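Local coordinates for N-acetyltransferase family protein (Bacillus anthracis, PDB 3LNB) that catalyses acetyl transfer from acetyl-coenzyme A to arylamines as an arylamine N-acetyltransferase, and inactivates the antibiotic sulfamethoxazole, at residues 37-42 and 104-109; 138-143 and 151-156; 163-168 and 179-184; 190-195 and 215-220. The protein carries 1 engineered substitution. All blocks are in the same frame, centred on the assembly; numbering follows the deposited sequence.

Interaction 1 (37-42 and 104-109); sequences KEFFKR and SLLYYF
Phe39 and Phe109 meet where segment 37-42, the end of helix 34-42, crosses segment 104-109 of helix 99-112, the short axes passing 11.3 Å apart at 122°. The two helices belong to the helical part that opens the N-acetyltransferase fold, and what fills the gap between them is a buried aromatic cluster of Phe39, Phe40 and Phe109. Phe39 and Phe109 lie face to face, ring centroids 3.8 Å apart and planes 19° from parallel, although the two side chains arrive at about a right angle. Both put CG anti to the backbone N (chi1 -178° in Phe109), which carries each ring out toward the opposing helix. Phe109 also sets its CB over the Phe39 face, 4.1 Å from the centroid of that ring, a CH-pi contact close to the ring normal. Phe40 makes a T-shaped pair instead, with the edge of Phe109 turned to its face and the centroids 5.5 Å apart. Leu105 closes the edge of the Phe39 ring, its CG 4.0 Å from Phe39 CE1, while Leu106 CD1 reaches Phe39 CZ at 4.3 Å. Ile58 of helix 55-65 touches both Phe39 and Leu106, tying a third helix into the same core, and Leu35 lies against Phe109. Within the cluster the shortest approach is 3.3 Å, from Phe39 CD2 to Phe109 CE1.

Interaction 2 (138-143 and 151-156); sequences HVIIIL and VIDAGF. With COA (coenzyme A), chain B.
His138 NE2 donates to Asp153 OD2 at 2.8 Å, a nearly straight bond (162°) in which the oxygen lies in the imidazole plane while the nitrogen meets the syn side of the carboxylate, 30° out of its plane. The other oxygen is held as well: Gly155 N gives a 2.7 Å bond to Asp153 OD1, closing an Asx turn, and Asn103 ND2 donates to that same oxygen. OD2 has a weak second partner in Tyr219 OH. The carboxylate is thus gripped at both ends, which limits its rotation and fixes the imidazole in turn. With Cys99, whose side chain touches His138, the pair matches the Cys-His-Asp triad of N-acetyltransferases and probably acts as such. Coenzyme A lies alongside: its C3P sits over a face of the His138 ring and 3.3 Å from Gly155 O, and its O5P meets the edge of the Phe156 ring. Behind the site the two segments form a hairpin, strands 131-145 and 148-152, in which Ile141 N reaches Ile152 O at 3.0 Å and Ile152 N reaches Ile141 O at 2.7 Å. The CB atoms of Ile141 and Ile152 come within 3.7 Å on the sheet face turned to Leu106 of helix 99-112. On the other face Ile142 CD1 packs on Val151 CG2 at 3.8 Å, and Ile140 CG2 stands 3.4 Å from Asp153 OD2.

Interaction 3 (163-168 and 179-184); sequences HPVPFS and YRIRKR. With FMT (formic acid), chain C.
Val165 and Ile181 meet where edge strand 165-166 of the antiparallel sheet faces strand 177-182 from the other end of the strand order, consistent with the sheet closing into the beta-barrel of the N-acetyltransferase fold. Val165 CG1 presses on Ile181 CG1 at 3.4 Å, tighter than usual van der Waals contact, the two side chains crossing at a slant. Ile181 makes that approach with CG1 beside its backbone N (chi1 -63°), and sends CG2 the other way, 4.0 Å from Phe167 CA. Its CB rests 3.6 Å from Pro166 O. No direct hydrogen bond crosses the seam; two waters take that place. One donates to Pro166 O and accepts from Ile181 N at 2.8 Å, while the other donates to both Phe167 O and Ile181 O. Ile181 O is gripped a second time by Arg182 NH1 at 3.1 Å, a donor standing above the carbonyl plane, and the same NH1 bonds to Gly169 O. At the start of segment 163-168, His163 NE2 donates to O1 of a formic acid molecule, probably from the crystallisation liquor, at 2.9 Å in the ring plane; His163 ND1 pairs with Asp56 OD1. With water between the backbones and Ile181 packed on Val165 and Phe167, the two strands approach through two bridging waters and apolar contacts, without direct strand pairing.

Interaction 4 (190-195 and 215-220); sequences THILEM and WKIGYA
Leu193 O takes the backbone N of Gly218 at 2.7 Å and, weakly, that of Tyr219, the signature of a classic beta bulge that shifts the antiparallel register by one. The return bond, Leu193 N to Tyr219 O, is 2.9 Å and nearly straight. Past the bulge Met195 N donates to Lys216 O at 2.8 Å, and Met195 O is gripped twice, by Lys216 N at 3.0 Å and by Lys216 NZ at 3.1 Å, from opposite faces of its plane; the bends at chi3 and chi4 fold the lysine back to it. Leu193 CB lies over the Tyr219 ring, 3.9 Å from the centroid, a CH-pi contact. Tyr219 swings CG between its backbone N and carbonyl carbon (chi1 54°) to bring the ring there. Gly218, without a side chain, lets Met195 CE approach its CA to 3.7 Å. The Trp215 ring turns its edge to Met195 N, and Arg180 bridges outward from it, cation-pi to the indole and salt-bridged to Glu194 OE1. Strand 191-196 lies between strands 216-225 and 177-182, with Tyr219 reaching over to Ile140 of strand 131-145 and stacking edge-to-face with His138.

In the fold
Interactions 1, 2 and 4 are buried; interaction 3 is partly buried. Interactions 1 and 2 touch: Leu106 of the helix pair packs on Ile141 and Ile152 of the hairpin, so the helical core backs onto the sheet behind the coenzyme A site. Interactions 2, 3 and 4 all belong to that sheet. Interaction 3 follows interaction 2 directly, since strands 148-152 and 165-166 pair, and joins interaction 4 through strands 177-182 and 191-196. Chemistry follows place: aromatic faces in interaction 1, a His-carboxylate hydrogen bond beside the ligand in interaction 2, a seam bridged by two waters in interaction 3, and direct, bulged strand pairing in interaction 4, whose Tyr219 packs against His138 and Phe156 of interaction 2.

Interaction 1 (37-42 and 104-109)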
# COMPACT_ATOMS: atom_id res chain seq x y z
N LYS A 37 4.56 -19.06 -5.22
CA LYS A 37 5.90 -19.49 -4.83
C LYS A 37 6.81 -18.29 -4.63
O LYS A 37 7.50 -18.20 -3.62
CB LYS A 37 6.49 -20.41 -5.90
CG LYS A 37 5.70 -21.69 -6.13
CD LYS A 37 6.35 -22.54 -7.22
CE LYS A 37 5.50 -23.74 -7.59
NZ LYS A 37 6.12 -24.49 -8.72
N GLU A 38 6.80 -17.36 -5.59
CA GLU A 38 7.64 -16.17 -5.49
C GLU A 38 7.18 -15.27 -4.36
O GLU A 38 7.99 -14.63 -3.69
CB GLU A 38 7.62 -15.38 -6.80
CG GLU A 38 8.27 -16.06 -8.00
CD GLU A 38 9.75 -16.36 -7.78
OE1 GLU A 38 10.47 -15.50 -7.23
OE2 GLU A 38 10.20 -17.45 -8.18
N PHE A 39 5.87 -15.20 -4.17
CA PHE A 39 5.31 -14.36 -3.13
C PHE A 39 5.83 -14.81 -1.76
O PHE A 39 6.36 -14.01 -1.00
CB PHE A 39 3.78 -14.43 -3.15
CG PHE A 39 3.11 -13.32 -2.40
CD1 PHE A 39 2.95 -12.07 -2.99
CD2 PHE A 39 2.66 -13.51 -1.10
CE1 PHE A 39 2.35 -11.02 -2.29
CE2 PHE A 39 2.07 -12.47 -0.39
CZ PHE A 39 1.91 -11.23 -0.99
N PHE A 40 5.67 -16.11 -1.48
CA PHE A 40 6.12 -16.70 -0.22
C PHE A 40 7.61 -16.43 0.03
O PHE A 40 8.01 -16.10 1.15
CB PHE A 40 5.88 -18.21 -0.23
CG PHE A 40 4.44 -18.60 -0.06
CD1 PHE A 40 3.84 -19.50 -0.94
CD2 PHE A 40 3.68 -18.09 0.99
CE1 PHE A 40 2.52 -19.88 -0.78
CE2 PHE A 40 2.35 -18.47 1.16
CZ PHE A 40 1.77 -19.37 0.27
N LYS A 41 8.42 -16.59 -1.01
CA LYS A 41 9.86 -16.38 -0.91
C LYS A 41 10.19 -14.93 -0.55
O LYS A 41 10.96 -14.67 0.39
CB LYS A 41 10.53 -16.74 -2.24
CG LYS A 41 12.03 -16.47 -2.28
CD LYS A 41 12.61 -16.72 -3.67
CE LYS A 41 14.11 -16.45 -3.70
NZ LYS A 41 14.68 -16.68 -5.06
N ARG A 42 9.62 -13.99 -1.29
CA ARG A 42 9.87 -12.57 -1.05
C ARG A 42 9.48 -12.14 0.36
O ARG A 42 10.24 -11.44 1.03
CB ARG A 42 9.11 -11.72 -2.06
CG ARG A 42 9.27 -10.20 -1.89
CD ARG A 42 10.61 -9.70 -2.42
NE ARG A 42 10.58 -8.25 -2.63
CZ ARG A 42 11.25 -7.36 -1.89
NH1 ARG A 42 11.15 -6.06 -2.17
NH2 ARG A 42 12.02 -7.75 -0.89
N SER A 104 -2.48 -4.59 -6.17
CA SER A 104 -2.82 -5.38 -7.34
C SER A 104 -2.13 -6.73 -7.18
O SER A 104 -2.72 -7.78 -7.45
CB SER A 104 -2.33 -4.70 -8.63
OG SER A 104 -3.22 -3.68 -9.04
N LEU A 105 -0.88 -6.71 -6.72
CA LEU A 105 -0.13 -7.94 -6.50
C LEU A 105 -0.81 -8.79 -5.44
O LEU A 105 -1.04 -9.98 -5.65
CB LEU A 105 1.30 -7.62 -6.04
CG LEU A 105 2.14 -8.85 -5.69
CD1 LEU A 105 2.31 -9.76 -6.91
CD2 LEU A 105 3.49 -8.40 -5.17
N LEU A 106 -1.14 -8.17 -4.31
CA LEU A 106 -1.81 -8.89 -3.24
C LEU A 106 -3.14 -9.46 -3.75
O LEU A 106 -3.54 -10.55 -3.36
CB LEU A 106 -2.06 -7.96 -2.04
CG LEU A 106 -2.84 -8.57 -0.87
CD1 LEU A 106 -2.12 -9.82 -0.37
CD2 LEU A 106 -2.96 -7.55 0.25
N TYR A 107 -3.81 -8.71 -4.62
CA TYR A 107 -5.08 -9.18 -5.18
C TYR A 107 -4.84 -10.51 -5.88
O TYR A 107 -5.51 -11.50 -5.60
CB TYR A 107 -5.63 -8.16 -6.18
CG TYR A 107 -6.67 -8.74 -7.12
CD1 TYR A 107 -7.98 -8.97 -6.70
CD2 TYR A 107 -6.32 -9.14 -8.41
CE1 TYR A 107 -8.92 -9.58 -7.54
CE2 TYR A 107 -7.24 -9.75 -9.26
CZ TYR A 107 -8.54 -9.97 -8.82
OH TYR A 107 -9.43 -10.64 -9.64
N TYR A 108 -3.90 -10.52 -6.82
CA TYR A 108 -3.59 -11.74 -7.55
C TYR A 108 -3.24 -12.87 -6.61
O TYR A 108 -3.71 -13.99 -6.77
CB TYR A 108 -2.44 -11.51 -8.54
CG TYR A 108 -2.83 -10.71 -9.76
CD1 TYR A 108 -3.90 -11.12 -10.56
CD2 TYR A 108 -2.16 -9.54 -10.11
CE1 TYR A 108 -4.28 -10.40 -11.70
CE2 TYR A 108 -2.53 -8.80 -11.24
CZ TYR A 108 -3.59 -9.24 -12.03
OH TYR A 108 -3.97 -8.53 -13.16
N PHE A 109 -2.41 -12.58 -5.61
CA PHE A 109 -2.01 -13.59 -4.65
C PHE A 109 -3.23 -14.18 -3.93
O PHE A 109 -3.38 -15.40 -3.87
CB PHE A 109 -1.05 -13.01 -3.60
CG PHE A 109 -0.56 -14.02 -2.60
CD1 PHE A 109 0.28 -15.05 -2.99
CD2 PHE A 109 -0.97 -13.96 -1.28
CE1 PHE A 109 0.71 -16.01 -2.08
CE2 PHE A 109 -0.55 -14.92 -0.35
CZ PHE A 109 0.30 -15.94 -0.75

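Interaction 2 (138-143 and 151-156)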
# COMPACT_ATOMS: atom_id res chain seq x y z
N HIS A 138 -5.96 5.88 -5.37
CA HIS A 138 -5.63 4.79 -4.46
C HIS A 138 -6.40 3.56 -4.93
O HIS A 138 -7.48 3.69 -5.51
CB HIS A 138 -6.03 5.13 -3.02
CG HIS A 138 -5.60 4.10 -2.01
ND1 HIS A 138 -4.49 3.31 -2.18
CD2 HIS A 138 -6.11 3.78 -0.80
CE1 HIS A 138 -4.33 2.54 -1.11
NE2 HIS A 138 -5.30 2.81 -0.26
N VAL A 139 -5.83 2.39 -4.70
CA VAL A 139 -6.44 1.13 -5.08
C VAL A 139 -6.37 0.20 -3.88
O VAL A 139 -5.31 0.03 -3.29
CB VAL A 139 -5.69 0.47 -6.26
CG1 VAL A 139 -6.23 -0.93 -6.50
CG2 VAL A 139 -5.82 1.32 -7.52
N ILE A 140 -7.51 -0.37 -3.51
CA ILE A 140 -7.58 -1.27 -2.37
C ILE A 140 -8.34 -2.54 -2.72
O ILE A 140 -8.91 -2.64 -3.81
CB ILE A 140 -8.26 -0.62 -1.15
CG1 ILE A 140 -9.71 -0.26 -1.50
CG2 ILE A 140 -7.49 0.63 -0.74
CD1 ILE A 140 -10.47 0.38 -0.35
N ILE A 141 -8.33 -3.49 -1.80
CA ILE A 141 -9.00 -4.77 -1.98
C ILE A 141 -10.18 -4.94 -1.04
O ILE A 141 -10.10 -4.59 0.14
CB ILE A 141 -8.02 -5.95 -1.72
CG1 ILE A 141 -6.91 -5.97 -2.77
CG2 ILE A 141 -8.78 -7.27 -1.71
CD1 ILE A 141 -5.76 -6.89 -2.41
N ILE A 142 -11.28 -5.48 -1.56
CA ILE A 142 -12.44 -5.76 -0.73
C ILE A 142 -12.56 -7.28 -0.70
O ILE A 142 -12.60 -7.92 -1.75
CB ILE A 142 -13.73 -5.15 -1.33
CG1 ILE A 142 -13.60 -3.62 -1.42
CG2 ILE A 142 -14.93 -5.52 -0.47
CD1 ILE A 142 -13.31 -2.94 -0.10
N LEU A 143 -12.58 -7.84 0.50
CA LEU A 143 -12.66 -9.29 0.69
C LEU A 143 -13.98 -9.70 1.32
O LEU A 143 -14.41 -9.08 2.30
CB LEU A 143 -11.51 -9.78 1.59
CG LEU A 143 -11.68 -11.21 2.14
CD1 LEU A 143 -11.31 -12.21 1.05
CD2 LEU A 143 -10.82 -11.43 3.36
N VAL A 151 -11.88 -4.57 4.30
CA VAL A 151 -11.00 -3.80 3.43
C VAL A 151 -9.62 -4.41 3.66
O VAL A 151 -9.21 -4.62 4.80
CB VAL A 151 -10.96 -2.30 3.81
CG1 VAL A 151 -9.70 -1.64 3.22
CG2 VAL A 151 -12.21 -1.60 3.28
N ILE A 152 -8.93 -4.71 2.57
CA ILE A 152 -7.58 -5.26 2.64
C ILE A 152 -6.73 -4.20 1.97
O ILE A 152 -6.88 -3.94 0.78
CB ILE A 152 -7.45 -6.58 1.85
CG1 ILE A 152 -8.47 -7.61 2.34
CG2 ILE A 152 -6.03 -7.15 2.01
CD1 ILE A 152 -8.30 -7.99 3.80
N ASP A 153 -5.85 -3.56 2.74
CA ASP A 153 -5.03 -2.50 2.17
C ASP A 153 -3.57 -2.56 2.61
O ASP A 153 -3.26 -2.37 3.77
CB ASP A 153 -5.63 -1.15 2.54
CG ASP A 153 -4.97 0.01 1.81
OD1 ASP A 153 -3.99 -0.21 1.06
OD2 ASP A 153 -5.45 1.16 1.98
N ALA A 154 -2.69 -2.82 1.65
CA ALA A 154 -1.27 -2.88 1.93
C ALA A 154 -0.56 -1.77 1.17
O ALA A 154 0.66 -1.78 1.04
CB ALA A 154 -0.71 -4.23 1.49
N GLY A 155 -1.33 -0.79 0.69
CA GLY A 155 -0.72 0.29 -0.07
C GLY A 155 -0.80 1.69 0.52
O GLY A 155 -0.40 2.65 -0.13
N PHE A 156 -1.28 1.82 1.75
CA PHE A 156 -1.42 3.14 2.38
C PHE A 156 -0.13 3.65 3.05
O PHE A 156 -0.19 4.37 4.05
CB PHE A 156 -2.58 3.12 3.39
CG PHE A 156 -3.22 4.47 3.62
CD1 PHE A 156 -4.20 4.62 4.60
CD2 PHE A 156 -2.84 5.58 2.87
CE1 PHE A 156 -4.80 5.87 4.82
CE2 PHE A 156 -3.43 6.84 3.09
CZ PHE A 156 -4.42 6.98 4.07
N1A COA B . 4.64 11.62 -2.46
C2A COA B . 5.91 12.00 -2.42
N3A COA B . 6.46 12.43 -1.31
C4A COA B . 5.75 12.50 -0.17
C5A COA B . 4.42 12.11 -0.18
C6A COA B . 3.87 11.66 -1.37
N6A COA B . 2.60 11.26 -1.42
N7A COA B . 3.96 12.26 1.06
C8A COA B . 4.95 12.72 1.81
N9A COA B . 6.05 12.86 1.07
C1B COA B . 7.39 13.24 1.58
C2B COA B . 7.42 14.60 2.27
O2B COA B . 7.49 15.65 1.30
C3B COA B . 8.73 14.49 3.05
O3B COA B . 9.82 14.96 2.25
P3B COA B . 11.06 15.68 2.99
O7A COA B . 11.50 14.95 4.19
O8A COA B . 12.23 15.82 1.89
O9A COA B . 10.55 17.17 3.33
C4B COA B . 8.87 12.99 3.30
O4B COA B . 7.76 12.36 2.65
C5B COA B . 8.80 12.67 4.80
O5B COA B . 7.53 13.07 5.32
P1A COA B . 7.28 13.04 6.90
O1A COA B . 5.70 13.32 7.11
O2A COA B . 8.12 14.03 7.61
O3A COA B . 7.59 11.54 7.38
P2A COA B . 6.57 10.30 7.22
O4A COA B . 5.73 10.26 8.59
O5A COA B . 7.32 9.04 6.99
O6A COA B . 5.53 10.65 6.05
CBP COA B . 4.76 9.10 4.30
CCP COA B . 5.73 10.21 4.70
CDP COA B . 5.08 7.82 5.08
CEP COA B . 4.90 8.83 2.80
CAP COA B . 3.32 9.54 4.60
OAP COA B . 3.05 10.76 3.90
C9P COA B . 2.31 8.49 4.14
O9P COA B . 2.17 7.43 4.76
N8P COA B . 1.60 8.84 3.07
C7P COA B . 0.56 7.98 2.48
C6P COA B . 0.66 7.99 0.95
C5P COA B . -0.63 7.46 0.31
O5P COA B . -1.65 8.14 0.30
N4P COA B . -0.55 6.25 -0.24
C3P COA B . -1.71 5.62 -0.88
C2P COA B . -1.93 6.17 -2.29
S1P COA B . -0.64 5.67 -3.49

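Interaction 3 (163-168 and 179-184)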
# COMPACT_ATOMS: atom_id res chain seq x y z
N HIS A 163 -4.20 -5.60 9.26
CA HIS A 163 -5.27 -6.55 9.59
C HIS A 163 -6.46 -6.20 8.70
O HIS A 163 -6.62 -5.04 8.30
CB HIS A 163 -5.76 -6.40 11.04
CG HIS A 163 -4.69 -6.54 12.07
ND1 HIS A 163 -4.19 -7.76 12.46
CD2 HIS A 163 -4.03 -5.61 12.80
CE1 HIS A 163 -3.26 -7.58 13.38
NE2 HIS A 163 -3.15 -6.28 13.61
N PRO A 164 -7.30 -7.18 8.36
CA PRO A 164 -8.45 -6.84 7.53
C PRO A 164 -9.29 -5.86 8.36
O PRO A 164 -9.39 -6.03 9.58
CB PRO A 164 -9.16 -8.17 7.35
CG PRO A 164 -8.04 -9.15 7.37
CD PRO A 164 -7.16 -8.64 8.48
N VAL A 165 -9.87 -4.85 7.73
CA VAL A 165 -10.69 -3.89 8.47
C VAL A 165 -12.15 -4.18 8.12
O VAL A 165 -12.58 -3.99 6.99
CB VAL A 165 -10.33 -2.44 8.09
CG1 VAL A 165 -11.03 -1.46 9.03
CG2 VAL A 165 -8.81 -2.26 8.14
N PRO A 166 -12.93 -4.65 9.10
CA PRO A 166 -14.34 -4.99 8.91
C PRO A 166 -15.28 -3.84 8.63
O PRO A 166 -15.20 -2.79 9.27
CB PRO A 166 -14.70 -5.72 10.20
CG PRO A 166 -13.89 -4.96 11.22
CD PRO A 166 -12.54 -4.80 10.52
N PHE A 167 -16.19 -4.05 7.67
CA PHE A 167 -17.20 -3.07 7.32
C PHE A 167 -18.15 -2.87 8.50
O PHE A 167 -18.84 -1.86 8.59
CB PHE A 167 -18.02 -3.55 6.11
CG PHE A 167 -17.39 -3.25 4.78
CD1 PHE A 167 -16.07 -3.58 4.52
CD2 PHE A 167 -18.15 -2.68 3.76
CE1 PHE A 167 -15.50 -3.35 3.26
CE2 PHE A 167 -17.60 -2.44 2.50
CZ PHE A 167 -16.27 -2.78 2.25
N SER A 168 -18.18 -3.85 9.41
CA SER A 168 -19.05 -3.75 10.57
C SER A 168 -18.61 -2.61 11.50
O SER A 168 -19.31 -2.28 12.45
CB SER A 168 -19.09 -5.08 11.33
OG SER A 168 -17.79 -5.61 11.51
N TYR A 179 -7.71 2.14 13.01
CA TYR A 179 -8.51 2.29 11.80
C TYR A 179 -9.91 1.70 11.91
O TYR A 179 -10.13 0.74 12.64
CB TYR A 179 -7.80 1.63 10.61
CG TYR A 179 -6.35 2.03 10.48
CD1 TYR A 179 -5.36 1.38 11.22
CD2 TYR A 179 -5.97 3.06 9.63
CE1 TYR A 179 -4.02 1.76 11.13
CE2 TYR A 179 -4.63 3.45 9.52
CZ TYR A 179 -3.67 2.80 10.27
OH TYR A 179 -2.35 3.19 10.18
N ARG A 180 -10.85 2.28 11.17
CA ARG A 180 -12.22 1.82 11.17
C ARG A 180 -12.89 2.18 9.85
O ARG A 180 -12.54 3.17 9.21
CB ARG A 180 -13.01 2.45 12.32
CG ARG A 180 -13.29 3.94 12.14
CD ARG A 180 -14.07 4.53 13.32
NE ARG A 180 -14.30 5.96 13.14
CZ ARG A 180 -14.82 6.78 14.06
NH1 ARG A 180 -15.17 6.32 15.25
NH2 ARG A 180 -14.99 8.07 13.78
N ILE A 181 -13.86 1.36 9.47
CA ILE A 181 -14.62 1.58 8.25
C ILE A 181 -16.01 2.10 8.61
O ILE A 181 -16.63 1.65 9.58
CB ILE A 181 -14.81 0.26 7.45
CG1 ILE A 181 -13.46 -0.28 6.99
CG2 ILE A 181 -15.73 0.52 6.26
CD1 ILE A 181 -12.66 0.69 6.13
N ARG A 182 -16.49 3.06 7.82
CA ARG A 182 -17.80 3.64 8.01
C ARG A 182 -18.44 3.85 6.64
O ARG A 182 -17.78 4.31 5.70
CB ARG A 182 -17.70 4.98 8.75
CG ARG A 182 -17.35 4.87 10.23
CD ARG A 182 -18.53 4.32 11.03
NE ARG A 182 -18.30 4.37 12.47
CZ ARG A 182 -17.50 3.54 13.13
NH1 ARG A 182 -16.83 2.59 12.49
NH2 ARG A 182 -17.37 3.65 14.45
N LYS A 183 -19.71 3.50 6.53
CA LYS A 183 -20.43 3.68 5.29
C LYS A 183 -21.02 5.08 5.36
O LYS A 183 -22.10 5.29 5.89
CB LYS A 183 -21.55 2.64 5.15
CG LYS A 183 -22.27 2.70 3.82
CD LYS A 183 -23.20 1.51 3.65
CE LYS A 183 -23.86 1.51 2.29
NZ LYS A 183 -24.79 2.66 2.14
N ARG A 184 -20.27 6.04 4.84
CA ARG A 184 -20.71 7.43 4.84
C ARG A 184 -20.47 7.97 3.45
O ARG A 184 -19.39 7.80 2.88
CB ARG A 184 -19.89 8.25 5.85
CG ARG A 184 -20.00 7.77 7.30
CD ARG A 184 -21.31 8.20 7.95
NE ARG A 184 -21.39 7.78 9.34
CZ ARG A 184 -21.67 6.54 9.75
NH1 ARG A 184 -21.71 6.27 11.05
NH2 ARG A 184 -21.90 5.57 8.87
C FMT C . 0.12 -5.07 14.48
O1 FMT C . -0.90 -5.21 15.12
O2 FMT C . 0.93 -4.03 14.74
O HOH W 1 -13.99 -1.03 10.91
O HOH W 2 -19.09 0.43 9.92

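Interaction 4 (190-195 and 215-220)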
# COMPACT_ATOMS: atom_id res chain seq x y z
N THR A 190 -18.89 6.24 -1.18
CA THR A 190 -19.99 5.75 -0.36
C THR A 190 -19.48 5.25 0.99
O THR A 190 -20.24 5.14 1.95
CB THR A 190 -20.72 4.59 -1.06
OG1 THR A 190 -19.77 3.59 -1.47
CG2 THR A 190 -21.44 5.08 -2.29
N HIS A 191 -18.19 4.95 1.05
CA HIS A 191 -17.57 4.46 2.28
C HIS A 191 -16.27 5.22 2.53
O HIS A 191 -15.73 5.87 1.63
CB HIS A 191 -17.23 2.97 2.16
CG HIS A 191 -18.40 2.09 1.82
ND1 HIS A 191 -19.15 2.27 0.68
CD2 HIS A 191 -18.92 1.02 2.46
CE1 HIS A 191 -20.09 1.34 0.63
NE2 HIS A 191 -19.97 0.57 1.69
N ILE A 192 -15.78 5.13 3.76
CA ILE A 192 -14.54 5.79 4.13
C ILE A 192 -13.77 4.92 5.10
O ILE A 192 -14.35 4.08 5.79
CB ILE A 192 -14.78 7.16 4.84
CG1 ILE A 192 -15.61 6.95 6.11
CG2 ILE A 192 -15.48 8.13 3.90
CD1 ILE A 192 -15.76 8.20 6.96
N LEU A 193 -12.47 5.12 5.12
CA LEU A 193 -11.62 4.44 6.07
C LEU A 193 -11.11 5.62 6.88
O LEU A 193 -10.50 6.53 6.32
CB LEU A 193 -10.45 3.72 5.39
CG LEU A 193 -9.40 3.18 6.37
CD1 LEU A 193 -8.58 2.08 5.73
CD2 LEU A 193 -8.49 4.31 6.84
N GLU A 194 -11.40 5.63 8.17
CA GLU A 194 -10.95 6.71 9.03
C GLU A 194 -9.78 6.18 9.84
O GLU A 194 -9.63 4.97 9.98
CB GLU A 194 -12.06 7.17 9.97
CG GLU A 194 -13.20 7.87 9.27
CD GLU A 194 -14.09 8.65 10.23
OE1 GLU A 194 -14.73 8.01 11.10
OE2 GLU A 194 -14.13 9.89 10.13
N MET A 195 -8.98 7.08 10.39
CA MET A 195 -7.82 6.66 11.17
C MET A 195 -7.38 7.71 12.18
O MET A 195 -7.79 8.87 12.10
CB MET A 195 -6.67 6.37 10.22
CG MET A 195 -6.09 7.63 9.57
SD MET A 195 -4.83 7.32 8.32
CE MET A 195 -4.83 8.90 7.48
N TRP A 215 -10.25 11.01 15.17
CA TRP A 215 -10.55 10.28 13.94
C TRP A 215 -10.62 11.22 12.76
O TRP A 215 -11.17 12.31 12.87
CB TRP A 215 -11.87 9.53 14.07
CG TRP A 215 -11.84 8.39 15.01
CD1 TRP A 215 -12.34 8.37 16.28
CD2 TRP A 215 -11.30 7.09 14.76
NE1 TRP A 215 -12.15 7.12 16.83
CE2 TRP A 215 -11.51 6.32 15.92
CE3 TRP A 215 -10.65 6.50 13.66
CZ2 TRP A 215 -11.11 4.98 16.02
CZ3 TRP A 215 -10.24 5.17 13.76
CH2 TRP A 215 -10.48 4.43 14.93
N LYS A 216 -10.07 10.80 11.63
CA LYS A 216 -10.09 11.64 10.44
C LYS A 216 -10.16 10.73 9.21
O LYS A 216 -9.75 9.57 9.27
CB LYS A 216 -8.83 12.50 10.39
CG LYS A 216 -7.63 11.81 9.75
CD LYS A 216 -6.32 12.39 10.24
CE LYS A 216 -5.73 11.54 11.37
NZ LYS A 216 -6.52 11.64 12.62
N ILE A 217 -10.67 11.25 8.11
CA ILE A 217 -10.78 10.46 6.89
C ILE A 217 -9.42 10.16 6.27
O ILE A 217 -8.63 11.08 6.01
CB ILE A 217 -11.63 11.17 5.82
CG1 ILE A 217 -13.08 11.26 6.28
CG2 ILE A 217 -11.52 10.42 4.49
CD1 ILE A 217 -13.95 12.07 5.37
N GLY A 218 -9.14 8.88 6.05
CA GLY A 218 -7.89 8.50 5.41
C GLY A 218 -8.20 8.59 3.93
O GLY A 218 -7.55 9.31 3.17
N TYR A 219 -9.23 7.84 3.52
CA TYR A 219 -9.67 7.87 2.13
C TYR A 219 -11.12 7.43 1.99
O TYR A 219 -11.67 6.75 2.87
CB TYR A 219 -8.78 6.99 1.23
CG TYR A 219 -8.62 5.56 1.69
CD1 TYR A 219 -7.48 5.16 2.37
CD2 TYR A 219 -9.61 4.60 1.43
CE1 TYR A 219 -7.31 3.84 2.79
CE2 TYR A 219 -9.45 3.27 1.84
CZ TYR A 219 -8.30 2.90 2.52
OH TYR A 219 -8.11 1.61 2.92
N ALA A 220 -11.72 7.85 0.90
CA ALA A 220 -13.09 7.50 0.57
C ALA A 220 -12.99 6.47 -0.54
O ALA A 220 -11.98 6.40 -1.23
CB ALA A 220 -13.84 8.73 0.08